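Local coordinates for protein enoyl-CoA hydratase/isomerase (Mycobacterium abscessus, PDB 3QXZ) that probably catalyses the hydration or double-bond isomerisation of enoyl-CoA thioesters, as a member of the crotonase-like enoyl-CoA hydratase/isomerase family, at residues G107-I112 and G129-P134; A51-V56 and D199-V204; A41-L46 and S88-A93. All blocks are in the same frame, centred on the assembly; numbering follows the deposited sequence.

Interaction 1 of 3, residues G107-I112 and G129-P134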
loop_
_atom_site.group_PDB
_atom_site.type_symbol
_atom_site.label_atom_id
_atom_site.label_comp_id
_atom_site.label_asym_id
_atom_site.label_seq_id
_atom_site.Cartn_x
_atom_site.Cartn_y
_atom_site.Cartn_z
ATOM N N GLY A 107 -13.100 -11.976 17.266
ATOM C CA GLY A 107 -14.241 -11.123 17.577
ATOM C C GLY A 107 -13.769 -9.700 17.780
ATOM O O GLY A 107 -12.686 -9.330 17.303
ATOM N N HIS A 108 -14.554 -8.899 18.494
ATOM C CA HIS A 108 -14.324 -7.447 18.586
ATOM C C HIS A 108 -12.891 -7.094 18.873
ATOM O O HIS A 108 -12.267 -7.665 19.771
ATOM C CB HIS A 108 -15.188 -6.834 19.691
ATOM C CG HIS A 108 -16.621 -7.253 19.632
ATOM N ND1 HIS A 108 -17.353 -7.230 18.468
ATOM C CD2 HIS A 108 -17.455 -7.713 20.596
ATOM C CE1 HIS A 108 -18.589 -7.632 18.718
ATOM N NE2 HIS A 108 -18.672 -7.936 20.002
ATOM N N ALA A 109 -12.385 -6.139 18.096
ATOM C CA ALA A 109 -11.037 -5.597 18.317
ATOM C C ALA A 109 -11.136 -4.085 18.162
ATOM O O ALA A 109 -11.329 -3.579 17.056
ATOM C CB ALA A 109 -10.027 -6.203 17.347
ATOM N N ILE A 110 -11.043 -3.384 19.286
ATOM C CA ILE A 110 -11.341 -1.946 19.339
ATOM C C ILE A 110 -10.157 -1.183 19.933
ATOM O O ILE A 110 -9.573 -1.624 20.931
ATOM C CB ILE A 110 -12.610 -1.672 20.217
ATOM C CG1 ILE A 110 -13.834 -2.463 19.711
ATOM C CG2 ILE A 110 -12.895 -0.172 20.342
ATOM C CD1 ILE A 110 -14.342 -2.034 18.401
ATOM N N GLY A 111 -9.798 -0.054 19.324
ATOM C CA GLY A 111 -8.762 0.816 19.888
ATOM C C GLY A 111 -7.423 0.110 19.916
ATOM O O GLY A 111 -6.976 -0.402 18.875
ATOM N N ILE A 112 -6.771 0.071 21.076
ATOM C CA ILE A 112 -5.501 -0.640 21.180
ATOM C C ILE A 112 -5.662 -2.156 20.932
ATOM O O ILE A 112 -4.699 -2.837 20.537
ATOM C CB ILE A 112 -4.720 -0.300 22.486
ATOM C CG1 ILE A 112 -3.226 -0.690 22.311
ATOM C CG2 ILE A 112 -5.465 -0.857 23.728
ATOM C CD1 ILE A 112 -2.272 0.116 23.131
ATOM N N GLY A 129 -17.476 -9.535 14.089
ATOM C CA GLY A 129 -16.804 -8.611 15.012
ATOM C C GLY A 129 -17.019 -7.133 14.710
ATOM O O GLY A 129 -17.227 -6.751 13.556
ATOM N N ARG A 130 -16.970 -6.327 15.764
ATOM C CA ARG A 130 -16.876 -4.880 15.628
ATOM C C ARG A 130 -15.394 -4.481 15.668
ATOM O O ARG A 130 -14.664 -4.882 16.573
ATOM C CB ARG A 130 -17.636 -4.126 16.728
ATOM C CG ARG A 130 -17.621 -2.596 16.462
ATOM C CD ARG A 130 -18.214 -1.720 17.568
ATOM N NE ARG A 130 -17.606 -0.377 17.514
ATOM C CZ ARG A 130 -17.067 0.262 18.551
ATOM N NH1 ARG A 130 -17.088 -0.284 19.764
ATOM N NH2 ARG A 130 -16.518 1.464 18.378
ATOM N N TYR A 131 -14.986 -3.670 14.696
ATOM C CA TYR A 131 -13.585 -3.231 14.547
ATOM C C TYR A 131 -13.545 -1.724 14.418
ATOM O O TYR A 131 -14.314 -1.151 13.653
ATOM C CB TYR A 131 -12.963 -3.888 13.305
ATOM C CG TYR A 131 -13.085 -5.391 13.382
ATOM C CD1 TYR A 131 -12.451 -6.103 14.408
ATOM C CD2 TYR A 131 -13.914 -6.088 12.495
ATOM C CE1 TYR A 131 -12.614 -7.476 14.535
ATOM C CE2 TYR A 131 -14.083 -7.458 12.607
ATOM C CZ TYR A 131 -13.420 -8.143 13.624
ATOM O OH TYR A 131 -13.584 -9.515 13.758
ATOM N N ALA A 132 -12.665 -1.062 15.175
ATOM C CA ALA A 132 -12.559 0.401 15.096
ATOM C C ALA A 132 -11.284 0.814 15.773
ATOM O O ALA A 132 -10.782 0.108 16.669
ATOM C CB ALA A 132 -13.752 1.104 15.784
ATOM N N ILE A 133 -10.808 2.004 15.397
ATOM C CA ILE A 133 -9.682 2.674 16.070
ATOM C C ILE A 133 -10.234 4.053 16.453
ATOM O O ILE A 133 -9.986 5.034 15.762
ATOM C CB ILE A 133 -8.443 2.753 15.148
ATOM C CG1 ILE A 133 -8.051 1.352 14.672
ATOM C CG2 ILE A 133 -7.273 3.408 15.853
ATOM C CD1 ILE A 133 -7.038 1.362 13.496
ATOM N N PRO A 134 -11.018 4.117 17.557
ATOM C CA PRO A 134 -11.821 5.320 17.795
ATOM C C PRO A 134 -11.201 6.314 18.756
ATOM O O PRO A 134 -11.908 7.202 19.234
ATOM C CB PRO A 134 -13.100 4.739 18.390
ATOM C CG PRO A 134 -12.600 3.601 19.246
ATOM C CD PRO A 134 -11.386 3.032 18.493
#
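Gly107 lies beside Gly129, and its carbonyl O lies 3.3 Å from CE1 of Tyr131, whose hydroxyl is hydrogen-bonded to the backbone O of Ala126. The phenol folds back over the carbonyl carbon of Gly129, a place suited to a residue without a side chain. At His108 the imidazole replaces a backbone acceptor: Arg130 N donates to His108 ND1 over 2.9 Å, almost straight (168°) and in the ring plane. Next, Ala109 N donates to Arg130 O (3.0 Å), while Ala109 O receives a weak bond from Ala132 N. The small Ala109 side chain fits at the rim of the Tyr131 ring, in its plane, with CB 3.8 Å from CD1; Met114 of helix 112-117 touches both residues. Ile110 points to the other face of this two-stranded parallel sheet. Its CG1, beside the backbone N and anti to the carbonyl carbon (chi1 -56°), carries CD1 over one face of the Arg130 guanidinium near its rim, NH1 being the nearest guanidinium atom at 3.5 Å. The long, extended arginine can thus cover the isoleucine while NE bonds to Ser168. The other branch, CG2, crosses to Pro134 CG at 3.9 Å. Just past the strand, Gly111 is the N-cap of helix 112-117; its N donates to Ala132 O (2.8 Å), and its positive phi of 64° suits a residue without a side chain. In crotonase relatives this glycine-rich turn supplies a backbone N-H to the oxyanion hole, and a similar role is likely here. The bond from Gly111 N thus ties the turn to strand 131-132. Because ND1 of His108 acts as an acceptor, the ring, if neutral, would carry its proton on NE2.

Interaction 2 of 3, residues A51-V56 and D199-V204. With K (potassium ion), chain D; EDO (1,2-ethanediol), chain H.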
loop_
_atom_site.group_PDB
_atom_site.type_symbol
_atom_site.label_atom_id
_atom_site.label_comp_id
_atom_site.label_asym_id
_atom_site.label_seq_id
_atom_site.Cartn_x
_atom_site.Cartn_y
_atom_site.Cartn_z
ATOM N N ALA A 51 12.180 -23.888 19.734
ATOM C CA ALA A 51 11.109 -24.854 19.507
ATOM C C ALA A 51 9.827 -24.194 19.002
ATOM O O ALA A 51 8.926 -24.877 18.527
ATOM C CB ALA A 51 10.832 -25.629 20.777
ATOM N N VAL A 52 9.736 -22.872 19.131
ATOM C CA VAL A 52 8.530 -22.144 18.719
ATOM C C VAL A 52 8.726 -21.592 17.303
ATOM O O VAL A 52 9.558 -20.694 17.069
ATOM C CB VAL A 52 8.149 -21.029 19.702
ATOM C CG1 VAL A 52 6.961 -20.205 19.159
ATOM C CG2 VAL A 52 7.785 -21.605 21.090
ATOM N N ARG A 53 7.975 -22.155 16.369
ATOM C CA ARG A 53 8.039 -21.784 14.954
ATOM C C ARG A 53 7.095 -20.645 14.579
ATOM O O ARG A 53 7.403 -19.862 13.661
ATOM C CB ARG A 53 7.746 -23.001 14.065
ATOM C CG ARG A 53 8.816 -24.128 14.135
ATOM C CD ARG A 53 10.212 -23.699 13.660
ATOM N NE ARG A 53 10.072 -22.866 12.479
ATOM C CZ ARG A 53 9.769 -23.290 11.262
ATOM N NH1 ARG A 53 9.722 -24.594 10.945
ATOM N NH2 ARG A 53 9.558 -22.380 10.323
ATOM N N VAL A 54 5.961 -20.559 15.270
ATOM C CA VAL A 54 4.923 -19.560 14.969
ATOM C C VAL A 54 4.211 -19.232 16.266
ATOM O O VAL A 54 4.005 -20.124 17.112
ATOM C CB VAL A 54 3.853 -20.098 13.957
ATOM C CG1 VAL A 54 2.831 -19.024 13.599
ATOM C CG2 VAL A 54 4.480 -20.647 12.710
ATOM N N ILE A 55 3.817 -17.965 16.397
ATOM C CA ILE A 55 2.998 -17.497 17.504
ATOM C C ILE A 55 1.629 -17.099 16.970
ATOM O O ILE A 55 1.535 -16.340 15.995
ATOM C CB ILE A 55 3.652 -16.289 18.199
ATOM C CG1 ILE A 55 5.027 -16.663 18.760
ATOM C CG2 ILE A 55 2.731 -15.716 19.288
ATOM C CD1 ILE A 55 5.978 -15.471 18.980
ATOM N N VAL A 56 0.575 -17.608 17.599
ATOM C CA VAL A 56 -0.804 -17.197 17.286
ATOM C C VAL A 56 -1.349 -16.415 18.464
ATOM O O VAL A 56 -1.311 -16.912 19.589
ATOM C CB VAL A 56 -1.702 -18.419 16.967
ATOM C CG1 VAL A 56 -3.163 -17.998 16.728
ATOM C CG2 VAL A 56 -1.161 -19.167 15.748
ATOM N N ASP A 199 1.154 -25.419 9.176
ATOM C CA ASP A 199 1.780 -25.531 7.867
ATOM C C ASP A 199 3.143 -24.822 7.810
ATOM O O ASP A 199 4.075 -25.349 7.217
ATOM C CB ASP A 199 0.854 -25.004 6.772
ATOM C CG ASP A 199 1.497 -25.043 5.415
ATOM O OD1 ASP A 199 1.770 -26.148 4.879
ATOM O OD2 ASP A 199 1.788 -23.948 4.896
ATOM N N ILE A 200 3.257 -23.643 8.430
ATOM C CA ILE A 200 4.557 -22.993 8.520
ATOM C C ILE A 200 5.527 -23.857 9.342
ATOM O O ILE A 200 6.669 -24.103 8.922
ATOM C CB ILE A 200 4.458 -21.559 9.145
ATOM C CG1 ILE A 200 3.702 -20.625 8.206
ATOM C CG2 ILE A 200 5.837 -20.976 9.417
ATOM C CD1 ILE A 200 3.204 -19.352 8.878
ATOM N N ALA A 201 5.057 -24.343 10.492
ATOM C CA ALA A 201 5.939 -25.095 11.391
ATOM C C ALA A 201 6.456 -26.364 10.732
ATOM O O ALA A 201 7.608 -26.750 10.944
ATOM C CB ALA A 201 5.231 -25.440 12.669
ATOM N N THR A 202 5.615 -26.985 9.912
ATOM C CA THR A 202 5.984 -28.232 9.237
ATOM C C THR A 202 6.763 -27.974 7.950
ATOM O O THR A 202 7.819 -28.573 7.725
ATOM C CB THR A 202 4.724 -29.038 8.932
ATOM O OG1 THR A 202 4.055 -29.292 10.175
ATOM C CG2 THR A 202 5.082 -30.375 8.256
ATOM N N ASN A 203 6.267 -27.068 7.106
ATOM C CA ASN A 203 6.712 -27.000 5.718
ATOM C C ASN A 203 7.555 -25.811 5.324
ATOM O O ASN A 203 8.018 -25.756 4.181
ATOM C CB ASN A 203 5.511 -27.103 4.785
ATOM C CG ASN A 203 4.829 -28.439 4.910
ATOM O OD1 ASN A 203 5.473 -29.482 4.796
ATOM N ND2 ASN A 203 3.549 -28.419 5.191
ATOM N N VAL A 204 7.786 -24.892 6.263
ATOM C CA VAL A 204 8.614 -23.708 5.982
ATOM C C VAL A 204 9.886 -23.798 6.821
ATOM O O VAL A 204 9.830 -24.054 8.027
ATOM C CB VAL A 204 7.833 -22.413 6.294
ATOM C CG1 VAL A 204 8.753 -21.174 6.233
ATOM C CG2 VAL A 204 6.627 -22.275 5.344
HETATM K K K D . 11.107 -18.847 18.179
HETATM C C1 EDO H . 11.884 -18.397 13.298
HETATM O O1 EDO H . 11.314 -18.504 11.993
HETATM C C2 EDO H . 11.101 -19.351 14.184
HETATM O O2 EDO H . 11.402 -20.729 13.851
HETATM O O HOH W 1 13.361 -19.382 16.745
#
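Arg53 lies across Ala201 with its aliphatic stem, CB against CB at 3.8 Å, and its guanidinium then spreads one face over the Ala201 CA. Bends at chi2 and chi3 (-62° and -41°) fold the long chain back to the end of helix 186-203, where a small alanine lets it pass close to the backbone. There both terminal nitrogens grip a single acceptor: NH1 meets Val204 O at 3.0 Å, nearly along the C=O axis, and NH2 reaches Val204 O at 2.9 Å from well above the carbonyl plane. Both bonds are bent, as sharing one oxygen requires. A positive group at a helix C-terminus probably also gains from the helix dipole. Arg53 NE turns to an ethanediol, probably from the crystallisation liquor, with O2 at 2.9 Å. Beside this polar end, Val54 CG2 meets Ile200 CG2 at 3.6 Å, a branched pair crossing at about a right angle. Just before Arg53, Val52 O binds the potassium ion at 2.6 Å. Val54 and Val56 of strand 54-59 also touch Ala197 of helix 186-203, so this helix packs on their face of the main sheet, while the strand itself runs between strands 17-23 and 101-105. Beyond the helix comes the second subunit, whose Arg137 forms a salt bridge with Asp199 and whose Thr165 and Leu164 pack on Ile200 and Val204.

Interaction 3 of 3, residues A41-L46 and S88-A93. With K (potassium ion), chain D; EDO (1,2-ethanediol), chain I.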
loop_
_atom_site.group_PDB
_atom_site.type_symbol
_atom_site.label_atom_id
_atom_site.label_comp_id
_atom_site.label_asym_id
_atom_site.label_seq_id
_atom_site.Cartn_x
_atom_site.Cartn_y
_atom_site.Cartn_z
ATOM N N ALA A 41 6.731 -9.400 27.095
ATOM C CA ALA A 41 7.641 -10.393 27.674
ATOM C C ALA A 41 7.466 -11.752 27.018
ATOM O O ALA A 41 8.452 -12.438 26.767
ATOM C CB ALA A 41 7.425 -10.502 29.185
ATOM N N ALA A 42 6.219 -12.130 26.735
ATOM C CA ALA A 42 5.930 -13.411 26.083
ATOM C C ALA A 42 6.455 -13.419 24.648
ATOM O O ALA A 42 7.059 -14.398 24.221
ATOM C CB ALA A 42 4.440 -13.722 26.101
ATOM N N TYR A 43 6.236 -12.340 23.900
ATOM C CA TYR A 43 6.803 -12.238 22.548
ATOM C C TYR A 43 8.316 -12.471 22.575
ATOM O O TYR A 43 8.849 -13.212 21.754
ATOM C CB TYR A 43 6.511 -10.874 21.931
ATOM C CG TYR A 43 5.163 -10.740 21.280
ATOM C CD1 TYR A 43 4.488 -11.844 20.756
ATOM C CD2 TYR A 43 4.571 -9.493 21.165
ATOM C CE1 TYR A 43 3.258 -11.698 20.116
ATOM C CE2 TYR A 43 3.324 -9.340 20.540
ATOM C CZ TYR A 43 2.680 -10.455 20.034
ATOM O OH TYR A 43 1.466 -10.324 19.386
ATOM N N GLN A 44 9.020 -11.828 23.506
ATOM C CA GLN A 44 10.471 -11.953 23.541
ATOM C C GLN A 44 10.919 -13.385 23.868
ATOM O O GLN A 44 11.788 -13.956 23.193
ATOM C CB GLN A 44 11.097 -10.965 24.529
ATOM C CG GLN A 44 12.640 -10.991 24.471
ATOM C CD GLN A 44 13.154 -10.534 23.117
ATOM O OE1 GLN A 44 13.024 -9.361 22.757
ATOM N NE2 GLN A 44 13.737 -11.465 22.348
ATOM N N ARG A 45 10.304 -13.985 24.883
ATOM C CA ARG A 45 10.672 -15.336 25.299
ATOM C C ARG A 45 10.361 -16.344 24.195
ATOM O O ARG A 45 11.176 -17.222 23.905
ATOM C CB ARG A 45 9.945 -15.688 26.605
ATOM C CG ARG A 45 10.133 -17.129 27.037
ATOM C CD ARG A 45 9.514 -17.393 28.409
ATOM N NE ARG A 45 8.182 -16.808 28.531
ATOM C CZ ARG A 45 7.074 -17.315 27.993
ATOM N NH1 ARG A 45 7.119 -18.442 27.278
ATOM N NH2 ARG A 45 5.918 -16.681 28.166
ATOM N N LEU A 46 9.183 -16.218 23.578
ATOM C CA LEU A 46 8.770 -17.153 22.544
ATOM C C LEU A 46 9.628 -16.983 21.297
ATOM O O LEU A 46 9.947 -17.965 20.622
ATOM C CB LEU A 46 7.269 -17.002 22.227
ATOM C CG LEU A 46 6.326 -17.384 23.375
ATOM C CD1 LEU A 46 4.908 -16.975 23.025
ATOM C CD2 LEU A 46 6.409 -18.872 23.689
ATOM N N SER A 88 3.344 3.057 23.070
ATOM C CA SER A 88 3.661 1.704 22.596
ATOM C C SER A 88 3.827 0.773 23.819
ATOM O O SER A 88 4.950 0.479 24.228
ATOM C CB SER A 88 4.927 1.707 21.742
ATOM O OG SER A 88 4.662 2.253 20.451
ATOM N N PRO A 89 2.710 0.316 24.397
ATOM C CA PRO A 89 2.761 -0.449 25.661
ATOM C C PRO A 89 3.118 -1.931 25.498
ATOM O O PRO A 89 3.195 -2.662 26.496
ATOM C CB PRO A 89 1.340 -0.322 26.179
ATOM C CG PRO A 89 0.510 -0.248 24.947
ATOM C CD PRO A 89 1.319 0.608 24.008
ATOM N N VAL A 90 3.361 -2.378 24.269
ATOM C CA VAL A 90 3.806 -3.748 24.033
ATOM C C VAL A 90 5.137 -3.685 23.309
ATOM O O VAL A 90 5.196 -3.217 22.159
ATOM C CB VAL A 90 2.775 -4.555 23.225
ATOM C CG1 VAL A 90 3.330 -5.934 22.878
ATOM C CG2 VAL A 90 1.476 -4.672 23.996
ATOM N N GLN A 91 6.195 -4.112 23.983
ATOM C CA GLN A 91 7.545 -4.086 23.446
ATOM C C GLN A 91 8.237 -5.386 23.857
ATOM O O GLN A 91 8.186 -5.781 25.026
ATOM C CB GLN A 91 8.305 -2.860 23.972
ATOM C CG GLN A 91 7.678 -1.536 23.511
ATOM C CD GLN A 91 8.413 -0.315 24.023
ATOM O OE1 GLN A 91 9.638 -0.242 23.959
ATOM N NE2 GLN A 91 7.662 0.663 24.519
ATOM N N PRO A 92 8.859 -6.095 22.900
ATOM C CA PRO A 92 8.940 -5.766 21.477
ATOM C C PRO A 92 7.594 -5.919 20.785
ATOM O O PRO A 92 6.691 -6.628 21.293
ATOM C CB PRO A 92 9.895 -6.830 20.937
ATOM C CG PRO A 92 9.678 -7.996 21.825
ATOM C CD PRO A 92 9.525 -7.370 23.197
ATOM N N ALA A 93 7.471 -5.268 19.638
ATOM C CA ALA A 93 6.284 -5.404 18.774
ATOM C C ALA A 93 6.434 -6.726 18.018
ATOM O O ALA A 93 7.545 -7.199 17.764
ATOM C CB ALA A 93 6.214 -4.269 17.799
HETATM K K K D . 11.107 -18.847 18.179
HETATM C C1 EDO I . 12.978 -8.632 19.289
HETATM O O1 EDO I . 13.672 -8.046 20.398
HETATM C C2 EDO I . 13.815 -9.755 18.689
HETATM O O2 EDO I . 13.699 -10.934 19.500
HETATM O O HOH W 1 13.361 -19.382 16.745
#
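Tyr43 and Gln44 of helix 33-48 face an irregular chain at 88-93, which comes nearest where the CA atoms of Gln44 and Pro92 are 6.7 Å apart, just after a cis peptide bond between Gln91 and Pro92. The Tyr43 ring turns its CD2 edge to Pro92 O at 3.6 Å, near the ring plane. That carbonyl is buried without a hydrogen-bonding partner in the model, so the aromatic C-H edge is a fitting neighbour. Val90 CG1 adds an apolar contact to Tyr43 CE2 at 4.1 Å. Gln44 bends at chi2 (64°), which brings OE1 to within 3.7 Å of Pro92 CG; its OE1 accepts from, and its NE2 donates to, an ethanediol probably from the crystallisation liquor. Tyr43 also reaches Ile55 and Leu57 of strand 54-59, so the ring is wedged between sheet and loop. Toward the helix end, Leu46 O binds potassium at 2.8 Å, in a site shared with Asp47, Asp49, Val52, Thr99 and a water. Helix 33-48 links parallel, adjacent strands 17-23 and 54-59, the beta-alpha-beta crossover expected of the crotonase fold.

Overall arrangement
Interactions 2 and 3 share the main sheet and the potassium ion: segments 41-46 and 51-56 each give the ion a backbone oxygen, Leu46 O and Val52 O, and Ile55 packs on both Tyr43 and Leu46. Helices 33-48 and 186-203 cover different side chains of strand 54-59, the second helix also facing another subunit. Interaction 1 lies on the opposite side of the chain's centre from interaction 2, about 27 Å between centres, yet touches interaction 3 through Ile112 and Pro89. It is mostly buried and held by backbone bonds and one to an imidazole; interaction 2, also buried, combines apolar packing with an arginine on a helix end; interaction 3, partly exposed, relies on packing alone.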